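Local atomic coordinates of excinuclease ABC, subunit A. (Deinococcus radiodurans, PDB entry 2VF7), a protein that binds DNA, ATP and zinc as a UvrA-type member of the ABC ATPase superfamily and probably takes part in recognising damaged DNA during excision repair. Residues G369-D374 with P382-R387; P414-A419 with G530-G535; A823-A828 with P835-A840. The protein carries 1 engineered substitution. All blocks are in the same frame, centred on the assembly; numbering follows the deposited sequence.

The three contacts form a series running from a nucleotide site to the rim of the fold. Interactions 1 and 2 both touch the same ADP and each other, the Tyr370 ring packing on the Gly533 backbone, yet they handle the nucleotide differently: 369-374 takes the ribose through a carbonyl, 530-535 the phosphate through backbone amides. Interaction 1 is wholly buried and polar at its centre; interaction 2 is partly buried, and its segments meet only loosely. Interaction 3 lies away from the nucleotide, about 28 Å from interaction 1 between centres, and joins buried aliphatic groups to an exposed arginine; its Tyr836 reaches back to Pro414 and Ala415 of interaction 2.

Interaction 1: G369-D374 with P382-R387; sequences GYLGLD and PGELQR. With ADP (adenosine-5'-diphosphate), chain D.
Tyr370 and Glu384 supply the polar link, the phenol donating a hydrogen bond from OH to OE2 of Glu384. The modelled separation of Tyr370 OH and Glu384 OE2, 2.4 Å, is very short and its exact value doubtful, but the direction of approach is clear: the carboxylate oxygen arrives at the ring edge, near the ring plane. Ring and carboxylate planes are turned 39° apart. Glu384 spans the gap from its helix because its chain is extended beyond CG (chi2 169°). Tyr370 CG sits between the backbone N and the carbonyl carbon (chi1 61°), a turn that brings the phenol round to meet it.

By sequence Pro382, Gly383 and Glu384 probably complete the ABC signature motif, LSPGE here, and the helix runs on from it; the serine of the motif, Ser381, bonds through OG to the backbone N of Glu384. In ABC ATPases this motif faces the Walker A loop of the partner ATPase unit. Here that partner lies in the same chain, and the nucleotide is ADP.

Nucleotide contacts come next. Tyr370 O accepts two hydrogen bonds from the ribose, at 3.1 Å from ADP O2' and 3.2 Å from ADP O3'. The ring adds a van der Waals contact, CD2 of Tyr370 lying 3.5 Å from ADP C3'. With a phenylalanine in place of Tyr370 the ring contact could remain, but OE2 of Glu384 would probably be left without this donor.

Leu371 adds loose van der Waals contact: its CD2 methyl lies 4.3 Å from Glu384 OE2 and 4.1 Å from ADP O2'.

Interaction 2: P414-A419 with G530-G535; sequences PADTEA and GVSGSG. With ADP (adenosine-5'-diphosphate), chain D.
Val531 O is gripped by the residue that closes its own turn: Ser534 N bonds to it at 3.1 Å, and Ser534 OG donates to it as well, over a distance modelled as very short. Lys536 NZ adds a weak bond. The P-loop, or Walker A motif, of the second ATPase unit holds this type II beta turn from Val531 to Ser534 and leads into helix 536-551. Its amides receive the phosphate: Gly533 N reaches ADP O1B at 2.8 Å with a nearly straight N-H (164°), and Gly535 N reaches ADP O3B at 3.2 Å. Positive phi at Gly533 favours glycine, while the backbone angles of Gly530 and Gly535 call for it outright.

Against the outer side of this loop lies 414-419, which by sequence follows the Walker B and D-loop region of the first unit. The meeting is light. The side chain of Asp416 sets out toward the loop, and Val531 CG2 is the nearest atom there, 4.2 Å from Asp416 OD2. Ser532 OG is hydrogen-bonded to Gly411 O and lies 4.5 Å from Asp416 OD2, too far for a bond.

Interaction 3: A823-A828 with P835-A840; sequences AEVAQA and PYLRAA
The two backbones come closest at Ala826 and Arg838, whose CA atoms are 4.9 Å apart, a close approach that probably leaves little room for a side chain larger than the methyl of Ala826. That methyl lies against the backbone of the 835-840 helix, with Ala826 CB 4.0 Å from Arg838 N. Beside it Leu837 reaches across in the other direction. Leu837 CD1 meets Val825 CG1 at 4.1 Å, the two branched chains passing obliquely, and the same methyl is also near Ala826 N. Val825 offers that branch because its CG1 stands opposite the backbone N (chi1 177°).

Segment 823-828 takes in the short helix 822-825 and the loop after it, following strand 816-820 at the edge of the second ATPase sheet; segment 835-840 lies on the C-terminal helix 834-840. Helix 793-796 packs against helix 834-840, with Val796 on Leu837 and Met793 on Tyr836, while Leu841 reaches Ala826.

At the outer side the chemistry turns polar. Arg838 NE donates to Ala826 O at 3.2 Å, a somewhat bent bond (N-H...O 149°). Seen from the acceptor, NE lies nearly along the C=O axis (165°), and the oxygen sits at the guanidinium edge, tilted somewhat from its plane. NH2 of Arg838 adds a weak second bond to Ala826 O at 3.4 Å. The arginine chain bends at chi3 to turn its head back over its own helix, where Pro835 CA lies over one guanidinium face, offset toward the rim. Gln827 only brushes this head, its NE2 4.4 Å from Arg838 NE.

Interaction 1: G369-D374 with P382-R387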
loop_
_atom_site.group_PDB
_atom_site.type_symbol
_atom_site.label_atom_id
_atom_site.label_comp_id
_atom_site.label_asym_id
_atom_site.label_seq_id
_atom_site.Cartn_x
_atom_site.Cartn_y
_atom_site.Cartn_z
ATOM N N GLY A 369 -21.102 -21.891 -14.274
ATOM C CA GLY A 369 -21.840 -22.649 -13.268
ATOM C C GLY A 369 -21.366 -24.075 -13.071
ATOM O O GLY A 369 -22.010 -24.857 -12.359
ATOM N N TYR A 370 -20.239 -24.418 -13.692
ATOM C CA TYR A 370 -19.643 -25.764 -13.586
ATOM C C TYR A 370 -18.481 -25.799 -12.583
ATOM O O TYR A 370 -17.978 -26.871 -12.233
ATOM C CB TYR A 370 -19.178 -26.260 -14.966
ATOM C CG TYR A 370 -18.113 -25.381 -15.589
ATOM C CD1 TYR A 370 -18.455 -24.309 -16.431
ATOM C CD2 TYR A 370 -16.763 -25.604 -15.323
ATOM C CE1 TYR A 370 -17.464 -23.488 -16.984
ATOM C CE2 TYR A 370 -15.781 -24.801 -15.871
ATOM C CZ TYR A 370 -16.134 -23.749 -16.697
ATOM O OH TYR A 370 -15.137 -22.972 -17.231
ATOM N N LEU A 371 -18.056 -24.618 -12.143
ATOM C CA LEU A 371 -17.000 -24.468 -11.151
ATOM C C LEU A 371 -17.530 -24.651 -9.733
ATOM O O LEU A 371 -18.665 -24.300 -9.437
ATOM C CB LEU A 371 -16.339 -23.083 -11.283
ATOM C CG LEU A 371 -15.551 -22.767 -12.568
ATOM C CD1 LEU A 371 -15.080 -21.312 -12.621
ATOM C CD2 LEU A 371 -14.370 -23.714 -12.753
ATOM N N GLY A 372 -16.697 -25.194 -8.857
ATOM C CA GLY A 372 -17.044 -25.341 -7.436
ATOM C C GLY A 372 -16.401 -24.225 -6.635
ATOM O O GLY A 372 -15.307 -23.775 -6.965
ATOM N N LEU A 373 -17.055 -23.771 -5.574
ATOM C CA LEU A 373 -16.507 -22.631 -4.833
ATOM C C LEU A 373 -15.254 -22.914 -3.977
ATOM O O LEU A 373 -14.639 -21.984 -3.456
ATOM C CB LEU A 373 -17.593 -21.804 -4.104
ATOM C CG LEU A 373 -18.797 -22.282 -3.288
ATOM C CD1 LEU A 373 -19.504 -21.054 -2.775
ATOM C CD2 LEU A 373 -19.775 -23.120 -4.085
ATOM N N ASP A 374 -14.850 -24.182 -3.889
ATOM C CA ASP A 374 -13.577 -24.556 -3.246
ATOM C C ASP A 374 -12.402 -24.630 -4.239
ATOM O O ASP A 374 -11.249 -24.830 -3.849
ATOM C CB ASP A 374 -13.721 -25.860 -2.437
ATOM C CG ASP A 374 -14.117 -27.074 -3.299
ATOM O OD1 ASP A 374 -14.365 -26.928 -4.519
ATOM O OD2 ASP A 374 -14.177 -28.198 -2.740
ATOM N N PRO A 382 -6.532 -18.678 -17.854
ATOM C CA PRO A 382 -6.600 -17.195 -17.876
ATOM C C PRO A 382 -7.980 -16.624 -18.227
ATOM O O PRO A 382 -8.345 -15.553 -17.734
ATOM C CB PRO A 382 -5.590 -16.820 -18.961
ATOM C CG PRO A 382 -4.610 -17.938 -18.953
ATOM C CD PRO A 382 -5.411 -19.186 -18.667
ATOM N N GLY A 383 -8.739 -17.335 -19.056
ATOM C CA GLY A 383 -10.040 -16.872 -19.508
ATOM C C GLY A 383 -11.128 -17.190 -18.504
ATOM O O GLY A 383 -12.162 -16.508 -18.453
ATOM N N GLU A 384 -10.908 -18.229 -17.706
ATOM C CA GLU A 384 -11.824 -18.561 -16.629
ATOM C C GLU A 384 -11.820 -17.494 -15.526
ATOM O O GLU A 384 -12.886 -16.964 -15.197
ATOM C CB GLU A 384 -11.556 -19.961 -16.074
ATOM C CG GLU A 384 -12.440 -21.051 -16.734
ATOM C CD GLU A 384 -12.014 -22.494 -16.412
ATOM O OE1 GLU A 384 -10.908 -22.701 -15.877
ATOM O OE2 GLU A 384 -12.787 -23.433 -16.719
ATOM N N LEU A 385 -10.642 -17.158 -14.993
ATOM C CA LEU A 385 -10.583 -16.184 -13.894
ATOM C C LEU A 385 -10.845 -14.748 -14.282
ATOM O O LEU A 385 -11.229 -13.953 -13.439
ATOM C CB LEU A 385 -9.325 -16.293 -13.022
ATOM C CG LEU A 385 -7.894 -16.446 -13.507
ATOM C CD1 LEU A 385 -7.435 -15.315 -14.418
ATOM C CD2 LEU A 385 -7.010 -16.490 -12.283
ATOM N N GLN A 386 -10.658 -14.418 -15.553
ATOM C CA GLN A 386 -10.942 -13.072 -16.018
ATOM C C GLN A 386 -12.436 -12.909 -16.169
ATOM O O GLN A 386 -12.931 -11.800 -16.061
ATOM C CB GLN A 386 -10.221 -12.757 -17.333
ATOM C CG GLN A 386 -10.174 -11.262 -17.657
ATOM C CD GLN A 386 -9.431 -10.947 -18.923
ATOM O OE1 GLN A 386 -9.282 -9.793 -19.277
ATOM N NE2 GLN A 386 -8.945 -11.972 -19.611
ATOM N N ARG A 387 -13.132 -14.028 -16.398
ATOM C CA ARG A 387 -14.581 -14.086 -16.520
ATOM C C ARG A 387 -15.254 -14.090 -15.155
ATOM O O ARG A 387 -16.330 -13.519 -14.997
ATOM C CB ARG A 387 -15.016 -15.318 -17.335
ATOM C CG ARG A 387 -15.444 -15.017 -18.774
ATOM C CD ARG A 387 -15.744 -16.269 -19.605
ATOM N NE ARG A 387 -14.567 -16.732 -20.350
ATOM C CZ ARG A 387 -14.125 -17.989 -20.391
ATOM N NH1 ARG A 387 -14.757 -18.961 -19.743
ATOM N NH2 ARG A 387 -13.042 -18.281 -21.099
HETATM P PB ADP D . -12.858 -27.476 -20.419
HETATM O O1B ADP D . -13.139 -26.031 -20.097
HETATM O O2B ADP D . -11.410 -27.860 -20.538
HETATM O O3B ADP D . -13.716 -27.950 -21.560
HETATM P PA ADP D . -12.428 -28.998 -17.985
HETATM O O1A ADP D . -12.024 -27.981 -16.966
HETATM O O2A ADP D . -11.404 -29.870 -18.638
HETATM O O3A ADP D . -13.355 -28.320 -19.123
HETATM O "O5'" ADP D . -13.405 -29.999 -17.176
HETATM C "C5'" ADP D . -14.753 -29.652 -16.883
HETATM C "C4'" ADP D . -15.210 -30.130 -15.514
HETATM O "O4'" ADP D . -14.122 -30.620 -14.736
HETATM C "C3'" ADP D . -15.764 -28.933 -14.763
HETATM O "O3'" ADP D . -16.902 -29.330 -14.003
HETATM C "C2'" ADP D . -14.629 -28.508 -13.851
HETATM O "O2'" ADP D . -15.060 -27.788 -12.687
HETATM C "C1'" ADP D . -13.953 -29.831 -13.542
HETATM N N9 ADP D . -12.521 -29.621 -13.220
HETATM C C8 ADP D . -11.527 -29.418 -14.117
HETATM N N7 ADP D . -10.327 -29.268 -13.510
HETATM C C5 ADP D . -10.558 -29.367 -12.180
HETATM C C6 ADP D . -9.731 -29.300 -10.948
HETATM N N6 ADP D . -8.394 -29.087 -11.037
HETATM N N1 ADP D . -10.349 -29.459 -9.752
HETATM C C2 ADP D . -11.684 -29.661 -9.655
HETATM N N3 ADP D . -12.496 -29.735 -10.733
HETATM C C4 ADP D . -12.002 -29.599 -11.996
#

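Interaction 2: P414-A419 with G530-G535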
loop_
_atom_site.group_PDB
_atom_site.type_symbol
_atom_site.label_atom_id
_atom_site.label_comp_id
_atom_site.label_asym_id
_atom_site.label_seq_id
_atom_site.Cartn_x
_atom_site.Cartn_y
_atom_site.Cartn_z
ATOM N N PRO A 414 -17.719 -20.355 -29.536
ATOM C CA PRO A 414 -18.535 -19.384 -30.278
ATOM C C PRO A 414 -20.005 -19.361 -29.868
ATOM O O PRO A 414 -20.659 -18.332 -30.022
ATOM C CB PRO A 414 -18.401 -19.829 -31.737
ATOM C CG PRO A 414 -17.175 -20.629 -31.788
ATOM C CD PRO A 414 -17.031 -21.284 -30.449
ATOM N N ALA A 415 -20.512 -20.479 -29.345
ATOM C CA ALA A 415 -21.891 -20.560 -28.848
ATOM C C ALA A 415 -22.140 -19.697 -27.609
ATOM O O ALA A 415 -23.291 -19.464 -27.249
ATOM C CB ALA A 415 -22.273 -21.995 -28.562
ATOM N N ASP A 416 -21.068 -19.221 -26.972
ATOM C CA ASP A 416 -21.182 -18.482 -25.721
ATOM C C ASP A 416 -20.782 -17.004 -25.763
ATOM O O ASP A 416 -20.842 -16.344 -24.733
ATOM C CB ASP A 416 -20.386 -19.189 -24.624
ATOM C CG ASP A 416 -20.993 -20.533 -24.221
ATOM O OD1 ASP A 416 -22.202 -20.758 -24.453
ATOM O OD2 ASP A 416 -20.249 -21.371 -23.666
ATOM N N THR A 417 -20.406 -16.476 -26.929
ATOM C CA THR A 417 -19.905 -15.092 -27.007
ATOM C C THR A 417 -20.974 -14.012 -26.770
ATOM O O THR A 417 -20.660 -12.947 -26.251
ATOM C CB THR A 417 -19.048 -14.781 -28.295
ATOM O OG1 THR A 417 -19.883 -14.310 -29.354
ATOM C CG2 THR A 417 -18.258 -16.001 -28.757
ATOM N N GLU A 418 -22.222 -14.303 -27.121
ATOM C CA GLU A 418 -23.365 -13.443 -26.782
ATOM C C GLU A 418 -23.565 -13.243 -25.280
ATOM O O GLU A 418 -24.069 -12.206 -24.851
ATOM C CB GLU A 418 -24.636 -13.980 -27.427
ATOM C CG GLU A 418 -25.163 -13.109 -28.567
ATOM C CD GLU A 418 -24.194 -12.953 -29.754
ATOM O OE1 GLU A 418 -24.606 -12.331 -30.759
ATOM O OE2 GLU A 418 -23.041 -13.447 -29.704
ATOM N N ALA A 419 -23.149 -14.231 -24.488
ATOM C CA ALA A 419 -23.189 -14.140 -23.029
ATOM C C ALA A 419 -22.058 -13.250 -22.510
ATOM O O ALA A 419 -22.220 -12.539 -21.509
ATOM C CB ALA A 419 -23.103 -15.526 -22.417
ATOM N N GLY A 530 -15.559 -28.303 -28.044
ATOM C CA GLY A 530 -16.607 -28.398 -27.029
ATOM C C GLY A 530 -16.726 -27.147 -26.179
ATOM O O GLY A 530 -15.801 -26.321 -26.134
ATOM N N VAL A 531 -17.881 -27.010 -25.521
ATOM C CA VAL A 531 -18.229 -25.915 -24.587
ATOM C C VAL A 531 -17.222 -25.796 -23.416
ATOM O O VAL A 531 -16.533 -26.771 -23.087
ATOM C CB VAL A 531 -19.709 -26.144 -24.079
ATOM C CG1 VAL A 531 -19.893 -25.882 -22.595
ATOM C CG2 VAL A 531 -20.722 -25.373 -24.927
ATOM N N SER A 532 -17.116 -24.607 -22.802
ATOM C CA SER A 532 -16.243 -24.426 -21.641
ATOM C C SER A 532 -16.777 -25.281 -20.504
ATOM O O SER A 532 -17.983 -25.317 -20.258
ATOM C CB SER A 532 -16.175 -22.971 -21.189
ATOM O OG SER A 532 -16.061 -22.090 -22.292
ATOM N N GLY A 533 -15.875 -25.971 -19.817
ATOM C CA GLY A 533 -16.274 -26.868 -18.732
ATOM C C GLY A 533 -16.802 -28.215 -19.195
ATOM O O GLY A 533 -17.309 -28.990 -18.384
ATOM N N SER A 534 -16.682 -28.483 -20.497
ATOM C CA SER A 534 -17.040 -29.778 -21.099
ATOM C C SER A 534 -16.183 -30.918 -20.591
ATOM O O SER A 534 -16.709 -31.891 -20.061
ATOM C CB SER A 534 -16.888 -29.720 -22.611
ATOM O OG SER A 534 -17.859 -28.867 -23.167
ATOM N N GLY A 535 -14.864 -30.814 -20.780
ATOM C CA GLY A 535 -13.944 -31.868 -20.361
ATOM C C GLY A 535 -12.767 -32.120 -21.283
ATOM O O GLY A 535 -12.013 -33.058 -21.081
HETATM P PB ADP D . -12.858 -27.476 -20.419
HETATM O O1B ADP D . -13.139 -26.031 -20.097
HETATM O O2B ADP D . -11.410 -27.860 -20.538
HETATM O O3B ADP D . -13.716 -27.950 -21.560
HETATM P PA ADP D . -12.428 -28.998 -17.985
HETATM O O1A ADP D . -12.024 -27.981 -16.966
HETATM O O2A ADP D . -11.404 -29.870 -18.638
HETATM O O3A ADP D . -13.355 -28.320 -19.123
HETATM O "O5'" ADP D . -13.405 -29.999 -17.176
HETATM C "C5'" ADP D . -14.753 -29.652 -16.883
HETATM C "C4'" ADP D . -15.210 -30.130 -15.514
HETATM O "O4'" ADP D . -14.122 -30.620 -14.736
HETATM C "C3'" ADP D . -15.764 -28.933 -14.763
HETATM O "O3'" ADP D . -16.902 -29.330 -14.003
HETATM C "C2'" ADP D . -14.629 -28.508 -13.851
HETATM O "O2'" ADP D . -15.060 -27.788 -12.687
HETATM C "C1'" ADP D . -13.953 -29.831 -13.542
HETATM N N9 ADP D . -12.521 -29.621 -13.220
HETATM C C8 ADP D . -11.527 -29.418 -14.117
HETATM N N7 ADP D . -10.327 -29.268 -13.510
HETATM C C5 ADP D . -10.558 -29.367 -12.180
HETATM C C6 ADP D . -9.731 -29.300 -10.948
HETATM N N6 ADP D . -8.394 -29.087 -11.037
HETATM N N1 ADP D . -10.349 -29.459 -9.752
HETATM C C2 ADP D . -11.684 -29.661 -9.655
HETATM N N3 ADP D . -12.496 -29.735 -10.733
HETATM C C4 ADP D . -12.002 -29.599 -11.996
#

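Interaction 3: A823-A828 with P835-A840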
loop_
_atom_site.group_PDB
_atom_site.type_symbol
_atom_site.label_atom_id
_atom_site.label_comp_id
_atom_site.label_asym_id
_atom_site.label_seq_id
_atom_site.Cartn_x
_atom_site.Cartn_y
_atom_site.Cartn_z
ATOM N N ALA A 823 -15.741 -31.624 -41.940
ATOM C CA ALA A 823 -16.924 -31.727 -42.810
ATOM C C ALA A 823 -17.982 -32.729 -42.333
ATOM O O ALA A 823 -19.190 -32.471 -42.461
ATOM C CB ALA A 823 -16.490 -32.084 -44.237
ATOM N N GLU A 824 -17.533 -33.883 -41.836
ATOM C CA GLU A 824 -18.427 -34.874 -41.233
ATOM C C GLU A 824 -19.094 -34.297 -39.978
ATOM O O GLU A 824 -20.318 -34.266 -39.884
ATOM C CB GLU A 824 -17.681 -36.186 -40.926
ATOM C CG GLU A 824 -17.612 -37.169 -42.117
ATOM C CD GLU A 824 -16.645 -38.369 -41.910
ATOM O OE1 GLU A 824 -16.104 -38.543 -40.798
ATOM O OE2 GLU A 824 -16.428 -39.147 -42.876
ATOM N N VAL A 825 -18.278 -33.816 -39.047
ATOM C CA VAL A 825 -18.728 -33.209 -37.782
ATOM C C VAL A 825 -19.577 -31.931 -37.912
ATOM O O VAL A 825 -20.298 -31.573 -36.985
ATOM C CB VAL A 825 -17.513 -32.937 -36.843
ATOM C CG1 VAL A 825 -17.944 -32.243 -35.556
ATOM C CG2 VAL A 825 -16.813 -34.239 -36.509
ATOM N N ALA A 826 -19.483 -31.254 -39.055
ATOM C CA ALA A 826 -20.201 -30.007 -39.315
ATOM C C ALA A 826 -21.672 -30.268 -39.561
ATOM O O ALA A 826 -22.465 -29.332 -39.627
ATOM C CB ALA A 826 -19.608 -29.304 -40.511
ATOM N N GLN A 827 -22.016 -31.546 -39.716
ATOM C CA GLN A 827 -23.385 -31.993 -39.977
ATOM C C GLN A 827 -23.947 -32.842 -38.834
ATOM O O GLN A 827 -25.115 -33.217 -38.858
ATOM C CB GLN A 827 -23.445 -32.787 -41.289
ATOM C CG GLN A 827 -22.800 -32.108 -42.505
ATOM C CD GLN A 827 -23.577 -30.890 -43.023
ATOM O OE1 GLN A 827 -23.019 -30.042 -43.724
ATOM N NE2 GLN A 827 -24.858 -30.803 -42.680
ATOM N N ALA A 828 -23.111 -33.126 -37.836
ATOM C CA ALA A 828 -23.485 -33.961 -36.688
ATOM C C ALA A 828 -24.624 -33.407 -35.835
ATOM O O ALA A 828 -24.765 -32.196 -35.636
ATOM C CB ALA A 828 -22.284 -34.267 -35.828
ATOM N N PRO A 835 -23.013 -26.210 -36.100
ATOM C CA PRO A 835 -23.367 -25.020 -36.886
ATOM C C PRO A 835 -22.216 -24.027 -37.110
ATOM O O PRO A 835 -22.086 -23.492 -38.208
ATOM C CB PRO A 835 -24.490 -24.370 -36.065
ATOM C CG PRO A 835 -24.506 -25.093 -34.746
ATOM C CD PRO A 835 -23.996 -26.445 -35.025
ATOM N N TYR A 836 -21.407 -23.792 -36.082
ATOM C CA TYR A 836 -20.273 -22.850 -36.131
ATOM C C TYR A 836 -19.093 -23.364 -36.963
ATOM O O TYR A 836 -18.417 -22.582 -37.638
ATOM C CB TYR A 836 -19.802 -22.494 -34.703
ATOM C CG TYR A 836 -20.850 -21.739 -33.921
ATOM C CD1 TYR A 836 -21.647 -22.387 -32.985
ATOM C CD2 TYR A 836 -21.070 -20.367 -34.148
ATOM C CE1 TYR A 836 -22.626 -21.698 -32.282
ATOM C CE2 TYR A 836 -22.033 -19.666 -33.445
ATOM C CZ TYR A 836 -22.819 -20.339 -32.514
ATOM O OH TYR A 836 -23.815 -19.654 -31.822
ATOM N N LEU A 837 -18.843 -24.671 -36.893
ATOM C CA LEU A 837 -17.862 -25.320 -37.756
ATOM C C LEU A 837 -18.321 -25.174 -39.206
ATOM O O LEU A 837 -17.529 -24.833 -40.075
ATOM C CB LEU A 837 -17.701 -26.803 -37.397
ATOM C CG LEU A 837 -16.311 -27.472 -37.377
ATOM C CD1 LEU A 837 -16.458 -28.964 -37.422
ATOM C CD2 LEU A 837 -15.347 -27.012 -38.472
ATOM N N ARG A 838 -19.607 -25.415 -39.441
ATOM C CA ARG A 838 -20.238 -25.286 -40.763
ATOM C C ARG A 838 -20.102 -23.881 -41.386
ATOM O O ARG A 838 -19.776 -23.759 -42.559
ATOM C CB ARG A 838 -21.702 -25.695 -40.646
ATOM C CG ARG A 838 -22.450 -25.892 -41.931
ATOM C CD ARG A 838 -23.965 -25.949 -41.640
ATOM N NE ARG A 838 -24.286 -26.955 -40.619
ATOM C CZ ARG A 838 -25.193 -26.806 -39.657
ATOM N NH1 ARG A 838 -25.896 -25.680 -39.555
ATOM N NH2 ARG A 838 -25.403 -27.809 -38.799
ATOM N N ALA A 839 -20.350 -22.832 -40.603
ATOM C CA ALA A 839 -20.125 -21.448 -41.038
ATOM C C ALA A 839 -18.660 -21.171 -41.426
ATOM O O ALA A 839 -18.398 -20.419 -42.371
ATOM C CB ALA A 839 -20.591 -20.472 -39.967
ATOM N N ALA A 840 -17.731 -21.780 -40.680
ATOM C CA ALA A 840 -16.277 -21.759 -40.937
ATOM C C ALA A 840 -15.856 -22.481 -42.212
ATOM O O ALA A 840 -14.894 -22.093 -42.868
ATOM C CB ALA A 840 -15.550 -22.374 -39.770
#